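Local atomic coordinates of mRNA export factor MEX67 (Candida albicans, PDB entry 1Q40), a protein that probably carries mRNA out of the nucleus, with this NTF2-like domain bound to a partner protein. Residues R111-I114 against I115-E119; V83-I86 against K87-M90; Q48-S51 against S52-H55. All blocks are in the same frame, centred on the assembly; numbering follows the deposited sequence.

Contact 1 (R111-I114 against I115-E119)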
loop_
_atom_site.group_PDB
_atom_site.type_symbol
_atom_site.label_atom_id
_atom_site.label_comp_id
_atom_site.label_asym_id
_atom_site.label_seq_id
_atom_site.Cartn_x
_atom_site.Cartn_y
_atom_site.Cartn_z
ATOM N N ARG B 111 1.095 -7.954 19.540
ATOM C CA ARG B 111 1.820 -9.187 19.296
ATOM C C ARG B 111 1.552 -9.659 17.863
ATOM O O ARG B 111 0.405 -9.855 17.464
ATOM C CB ARG B 111 1.495 -10.254 20.340
ATOM C CG ARG B 111 0.044 -10.522 20.556
ATOM C CD ARG B 111 -0.409 -11.856 19.989
ATOM N NE ARG B 111 0.060 -12.988 20.784
ATOM C CZ ARG B 111 -0.085 -14.259 20.421
ATOM N NH1 ARG B 111 -0.688 -14.569 19.274
ATOM N NH2 ARG B 111 0.371 -15.229 21.208
ATOM N N HIS B 112 2.629 -9.739 17.084
ATOM C CA HIS B 112 2.634 -10.303 15.745
ATOM C C HIS B 112 3.144 -11.732 15.885
ATOM O O HIS B 112 4.258 -11.949 16.352
ATOM C CB HIS B 112 3.586 -9.530 14.834
ATOM C CG HIS B 112 3.202 -8.097 14.606
ATOM N ND1 HIS B 112 3.275 -7.137 15.592
ATOM C CD2 HIS B 112 2.776 -7.460 13.491
ATOM C CE1 HIS B 112 2.895 -5.970 15.096
ATOM N NE2 HIS B 112 2.591 -6.139 13.821
ATOM N N ASP B 113 2.342 -12.700 15.472
ATOM C CA ASP B 113 2.634 -14.115 15.720
ATOM C C ASP B 113 3.442 -14.706 14.556
ATOM O O ASP B 113 3.042 -15.694 13.943
ATOM C CB ASP B 113 1.300 -14.842 15.941
ATOM C CG ASP B 113 1.463 -16.246 16.485
ATOM O OD1 ASP B 113 2.365 -16.487 17.325
ATOM O OD2 ASP B 113 0.705 -17.175 16.117
ATOM N N ILE B 114 4.587 -14.090 14.265
ATOM C CA ILE B 114 5.380 -14.419 13.079
ATOM C C ILE B 114 6.257 -15.665 13.246
ATOM O O ILE B 114 6.573 -16.323 12.260
ATOM C CB ILE B 114 6.248 -13.204 12.637
ATOM C CG1 ILE B 114 6.790 -13.414 11.213
ATOM C CG2 ILE B 114 7.398 -12.936 13.614
ATOM C CD1 ILE B 114 6.703 -12.178 10.332
ATOM N N ILE B 115 6.652 -15.977 14.481
ATOM C CA ILE B 115 7.466 -17.170 14.758
ATOM C C ILE B 115 6.609 -18.439 14.684
ATOM O O ILE B 115 6.977 -19.401 14.014
ATOM C CB ILE B 115 8.154 -17.063 16.150
ATOM C CG1 ILE B 115 9.194 -15.936 16.153
ATOM C CG2 ILE B 115 8.813 -18.392 16.551
ATOM C CD1 ILE B 115 9.474 -15.376 17.538
ATOM N N ALA B 116 5.475 -18.426 15.381
ATOM C CA ALA B 116 4.566 -19.567 15.431
ATOM C C ALA B 116 3.751 -19.714 14.153
ATOM O O ALA B 116 3.554 -20.822 13.668
ATOM C CB ALA B 116 3.631 -19.447 16.628
ATOM N N THR B 117 3.270 -18.591 13.622
ATOM C CA THR B 117 2.393 -18.593 12.452
ATOM C C THR B 117 2.877 -17.612 11.378
ATOM O O THR B 117 2.200 -16.630 11.088
ATOM C CB THR B 117 0.943 -18.236 12.862
ATOM O OG1 THR B 117 0.616 -18.837 14.116
ATOM C CG2 THR B 117 -0.062 -18.853 11.906
ATOM N N PRO B 118 4.036 -17.889 10.778
ATOM C CA PRO B 118 4.593 -17.025 9.722
ATOM C C PRO B 118 3.732 -16.967 8.462
ATOM O O PRO B 118 3.909 -16.065 7.643
ATOM C CB PRO B 118 5.941 -17.680 9.396
ATOM C CG PRO B 118 5.821 -19.087 9.877
ATOM C CD PRO B 118 4.901 -19.051 11.055
ATOM N N GLU B 119 2.826 -17.930 8.324
ATOM C CA GLU B 119 1.909 -18.016 7.192
ATOM C C GLU B 119 0.785 -16.966 7.191
ATOM O O GLU B 119 0.089 -16.823 6.188
ATOM C CB GLU B 119 1.308 -19.432 7.116
ATOM C CG GLU B 119 0.381 -19.799 8.275
ATOM C CD GLU B 119 1.022 -20.705 9.316
ATOM O OE1 GLU B 119 2.251 -20.610 9.572
ATOM O OE2 GLU B 119 0.275 -21.514 9.904
#
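The carboxylate of Asp-113 is the flat group here, and Thr-117 and Ala-116 both approach it from the same face. Thr-117 OG1 donates to Asp-113 OD2 at 2.6 Å from well above the carboxylate plane, 44° out of it. On that same side Ala-116 CB lies 3.3 Å from Asp-113 OD1. Asp-113 CG is anti to its own N (chi1 -168°), which carries the carboxylate over the turn that follows. The backbone repeats the link: Thr-117 N donates to Asp-113 O at 2.9 Å and closes a single helix-like turn. The N-H...O angle is 141°, so this bond is clearly bent. Asp-113 is also the centre of an inverse gamma turn. Next in line, Pro-118 has no N-H to give, and its CB instead sits 3.2 Å from Ile-114 O. The turn lies in the surface loop between strands 109-111 and 122-127. Ile-114 packs on Leu-25 of helix 14-29 and on Phe-121. Asp-113 thus grips Thr-117 twice, through carboxylate and carbonyl. The hydroxyl bond would probably spread some of the negative charge of Asp-113.

Contact 2 (V83-I86 against K87-M90)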
loop_
_atom_site.group_PDB
_atom_site.type_symbol
_atom_site.label_atom_id
_atom_site.label_comp_id
_atom_site.label_asym_id
_atom_site.label_seq_id
_atom_site.Cartn_x
_atom_site.Cartn_y
_atom_site.Cartn_z
ATOM N N VAL B 83 -6.969 14.428 5.020
ATOM C CA VAL B 83 -6.321 15.541 5.717
ATOM C C VAL B 83 -5.915 16.558 4.645
ATOM O O VAL B 83 -5.076 16.244 3.797
ATOM C CB VAL B 83 -5.031 15.055 6.447
ATOM C CG1 VAL B 83 -4.487 16.119 7.385
ATOM C CG2 VAL B 83 -5.290 13.783 7.224
ATOM N N SER B 84 -6.485 17.756 4.671
ATOM C CA SER B 84 -6.241 18.742 3.603
ATOM C C SER B 84 -5.349 19.928 3.995
ATOM O O SER B 84 -4.621 20.454 3.141
ATOM C CB SER B 84 -7.578 19.237 3.016
ATOM O OG SER B 84 -7.940 20.517 3.504
ATOM N N SER B 85 -5.394 20.354 5.259
ATOM C CA SER B 85 -4.588 21.500 5.689
ATOM C C SER B 85 -3.117 21.105 5.791
ATOM O O SER B 85 -2.788 20.007 6.244
ATOM C CB SER B 85 -5.097 22.112 7.007
ATOM O OG SER B 85 -4.489 21.556 8.171
ATOM N N ILE B 86 -2.244 22.009 5.362
ATOM C CA ILE B 86 -0.805 21.761 5.362
ATOM C C ILE B 86 -0.298 21.533 6.779
ATOM O O ILE B 86 0.573 20.696 6.996
ATOM C CB ILE B 86 -0.050 22.944 4.700
ATOM C CG1 ILE B 86 -0.385 23.016 3.207
ATOM C CG2 ILE B 86 1.461 22.820 4.894
ATOM C CD1 ILE B 86 -0.107 24.389 2.564
ATOM N N LYS B 87 -0.847 22.271 7.739
ATOM C CA LYS B 87 -0.435 22.133 9.130
ATOM C C LYS B 87 -0.636 20.706 9.616
ATOM O O LYS B 87 0.260 20.126 10.206
ATOM C CB LYS B 87 -1.207 23.097 10.037
ATOM C CG LYS B 87 -0.629 23.212 11.447
ATOM C CD LYS B 87 -1.601 23.903 12.418
ATOM C CE LYS B 87 -1.520 23.316 13.827
ATOM N NZ LYS B 87 -1.758 21.835 13.865
ATOM N N ALA B 88 -1.821 20.156 9.367
ATOM C CA ALA B 88 -2.152 18.810 9.823
ATOM C C ALA B 88 -1.345 17.754 9.060
ATOM O O ALA B 88 -0.916 16.762 9.642
ATOM C CB ALA B 88 -3.649 18.556 9.672
ATOM N N ARG B 89 -1.137 17.974 7.767
ATOM C CA ARG B 89 -0.362 17.039 6.938
ATOM C C ARG B 89 1.069 16.886 7.452
ATOM O O ARG B 89 1.589 15.774 7.533
ATOM C CB ARG B 89 -0.377 17.477 5.470
ATOM C CG ARG B 89 -1.746 17.295 4.821
ATOM C CD ARG B 89 -1.910 17.998 3.497
ATOM N NE ARG B 89 -1.309 17.256 2.385
ATOM C CZ ARG B 89 -1.966 16.454 1.544
ATOM N NH1 ARG B 89 -3.256 16.196 1.697
ATOM N NH2 ARG B 89 -1.304 15.862 0.557
HETATM N N MSE B 90 1.687 17.988 7.862
HETATM C CA MSE B 90 3.065 17.933 8.335
HETATM C C MSE B 90 3.159 17.534 9.812
HETATM O O MSE B 90 4.139 16.919 10.210
HETATM C CB MSE B 90 3.774 19.252 8.052
HETATM C CG MSE B 90 3.886 19.590 6.539
HETATM SE SE MSE B 90 4.290 18.103 5.307
HETATM C CE MSE B 90 6.155 17.870 5.755
#
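Arg-89 is folded back onto Val-83 by two torsions. Its CG is anti to the carbonyl carbon, and the chain then bends at chi3, 80°. Val-83 CG1, anti to N, is brought against Ala-88 CB. The motif is an N-capped helix start, with Ser-85 as N-cap of helix 86-91. Ser-85 OG accepts from Ala-88 N at 3.2 Å, with an N-H...O angle of 162°. This satisfies an amide of the first turn. Two main-chain bonds then begin the helical pattern, Arg-89 N to Ser-85 O and Met-90 N to Ile-86 O. Ala-88 CB sits between the cap and the preceding loop. Ala-88 CB is 3.5 Å from Ser-85 OG and 3.4 Å from Val-83 CG1, the latter tighter than usual for two carbons. The aliphatic part of Arg-89 passes over Ser-85 O, with CG at 3.2 Å. Its guanidinium also bonds weakly to Leu-80 O through NH1, and through NH2 to polar and aromatic side chains of the partner protein. The intrachain bonds are consistent with a guanidinium set in place for that interface. Met-90, a selenomethionine, packs on the partner as well. Reaching back to the loop, Arg-89 NH1 donates to Val-83 O at 2.8 Å, nearly in line with the C=O bond; this oxygen lies 17° out of the guanidinium plane.

Contact 3 (Q48-S51 against S52-H55)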
loop_
_atom_site.group_PDB
_atom_site.type_symbol
_atom_site.label_atom_id
_atom_site.label_comp_id
_atom_site.label_asym_id
_atom_site.label_seq_id
_atom_site.Cartn_x
_atom_site.Cartn_y
_atom_site.Cartn_z
ATOM N N GLN B 48 -1.029 5.612 8.565
ATOM C CA GLN B 48 -2.302 5.962 7.910
ATOM C C GLN B 48 -3.362 4.895 8.209
ATOM O O GLN B 48 -3.056 3.707 8.241
ATOM C CB GLN B 48 -2.073 6.138 6.382
ATOM C CG GLN B 48 -1.473 4.902 5.656
ATOM C CD GLN B 48 -1.192 5.125 4.156
ATOM O OE1 GLN B 48 -2.061 5.587 3.416
ATOM N NE2 GLN B 48 0.015 4.782 3.722
ATOM N N VAL B 49 -4.601 5.320 8.447
ATOM C CA VAL B 49 -5.734 4.425 8.640
ATOM C C VAL B 49 -6.583 4.394 7.359
ATOM O O VAL B 49 -6.901 5.441 6.781
ATOM C CB VAL B 49 -6.622 4.860 9.829
ATOM C CG1 VAL B 49 -7.898 4.022 9.907
ATOM C CG2 VAL B 49 -5.839 4.777 11.126
ATOM N N ASP B 50 -6.921 3.182 6.924
ATOM C CA ASP B 50 -7.888 2.950 5.835
ATOM C C ASP B 50 -9.097 2.180 6.379
ATOM O O ASP B 50 -9.141 0.960 6.334
ATOM C CB ASP B 50 -7.223 2.155 4.707
ATOM C CG ASP B 50 -8.141 1.944 3.507
ATOM O OD1 ASP B 50 -9.317 2.399 3.527
ATOM O OD2 ASP B 50 -7.758 1.323 2.485
ATOM N N SER B 51 -10.077 2.915 6.887
ATOM C CA SER B 51 -11.257 2.333 7.506
ATOM C C SER B 51 -12.204 1.693 6.493
ATOM O O SER B 51 -13.089 0.932 6.871
ATOM C CB SER B 51 -11.990 3.384 8.348
ATOM O OG SER B 51 -12.536 4.422 7.548
ATOM N N SER B 52 -12.027 2.009 5.214
ATOM C CA SER B 52 -12.877 1.476 4.165
ATOM C C SER B 52 -12.350 0.189 3.528
ATOM O O SER B 52 -12.961 -0.328 2.590
ATOM C CB SER B 52 -13.056 2.523 3.070
ATOM O OG SER B 52 -14.140 2.138 2.233
ATOM N N HIS B 53 -11.214 -0.312 3.999
ATOM C CA HIS B 53 -10.531 -1.388 3.284
ATOM C C HIS B 53 -11.358 -2.660 3.329
ATOM O O HIS B 53 -11.868 -3.009 4.381
ATOM C CB HIS B 53 -9.166 -1.694 3.879
ATOM C CG HIS B 53 -8.220 -2.315 2.905
ATOM N ND1 HIS B 53 -7.336 -1.570 2.161
ATOM C CD2 HIS B 53 -8.018 -3.608 2.550
ATOM C CE1 HIS B 53 -6.620 -2.377 1.398
ATOM N NE2 HIS B 53 -7.011 -3.621 1.618
ATOM N N PRO B 54 -11.486 -3.349 2.197
ATOM C CA PRO B 54 -12.203 -4.634 2.162
ATOM C C PRO B 54 -11.669 -5.658 3.160
ATOM O O PRO B 54 -10.488 -5.680 3.497
ATOM C CB PRO B 54 -11.997 -5.108 0.720
ATOM C CG PRO B 54 -11.893 -3.816 -0.050
ATOM C CD PRO B 54 -11.045 -2.935 0.850
ATOM N N HIS B 55 -12.575 -6.484 3.657
ATOM C CA HIS B 55 -12.226 -7.557 4.577
ATOM C C HIS B 55 -13.397 -8.540 4.666
ATOM O O HIS B 55 -14.518 -8.227 4.247
ATOM C CB HIS B 55 -11.896 -6.996 5.968
ATOM C CG HIS B 55 -13.017 -6.225 6.593
ATOM N ND1 HIS B 55 -13.350 -4.940 6.205
ATOM C CD2 HIS B 55 -13.895 -6.564 7.569
ATOM C CE1 HIS B 55 -14.378 -4.521 6.925
ATOM N NE2 HIS B 55 -14.728 -5.487 7.756
HETATM O O HOH W 1 -13.981 -1.497 5.826
#
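Asp-50 reaches across a type I beta turn to His-53. The turn, Asp-50 to His-53, follows the end of strand 44-49. From CB the Asp-50 side chain places CG anti to N (chi1 -177°), which carries the carboxylate along the turn; Asp-50 CG is 3.8 Å from His-53 CB. Asp-50 OD1 takes a weak bond from Ser-52 N at 3.2 Å, as in an Asx turn. Asp-50 OD2 accepts from His-53 ND1 at 2.9 Å. The donor arrives 49° out of the carboxylate plane, while OD2 lies in the plane of the imidazole, at its edge. Carboxylate and ring stand nearly perpendicular, 82° apart. The turn's own backbone bond, His-53 N to Asp-50 O, is weak at 3.4 Å, and the side-chain bond is shorter. OD2 has further bonds to polar side chains of the partner protein. His-53 NE2 also bonds to a polar side chain there, and Ser-52 OG to a basic one. Their mutual hold is consistent with setting carboxylate and imidazole for the interface. Beyond the turn, His-55 ND1 donates to His-53 O at 3.0 Å. One water donates to this same oxygen and to Ser-51 O, 2.8 Å from the water oxygen.

How the contacts relate
All three contacts are local turns or caps within one NTF2-like domain. Along the chain contact 3 comes first, then contact 2, then contact 1. Contact 3 leaves strand 44-49, which pairs with strands 94-95 and 198-208 of the curved sheet. Contact 2 starts helix 86-91, the next regular element along the chain. Their centres are about 20 Å apart, with nearest atoms about 8 Å apart. Contact 1 lies about 36 Å from contact 2 and about 22 Å from contact 3, centre to centre. Contacts 1 and 2 are on opposite sides of the chain's centre. Contacts 2 and 3 both form part of the interface with the partner protein, whereas contact 1 is local packing of a surface loop away from it.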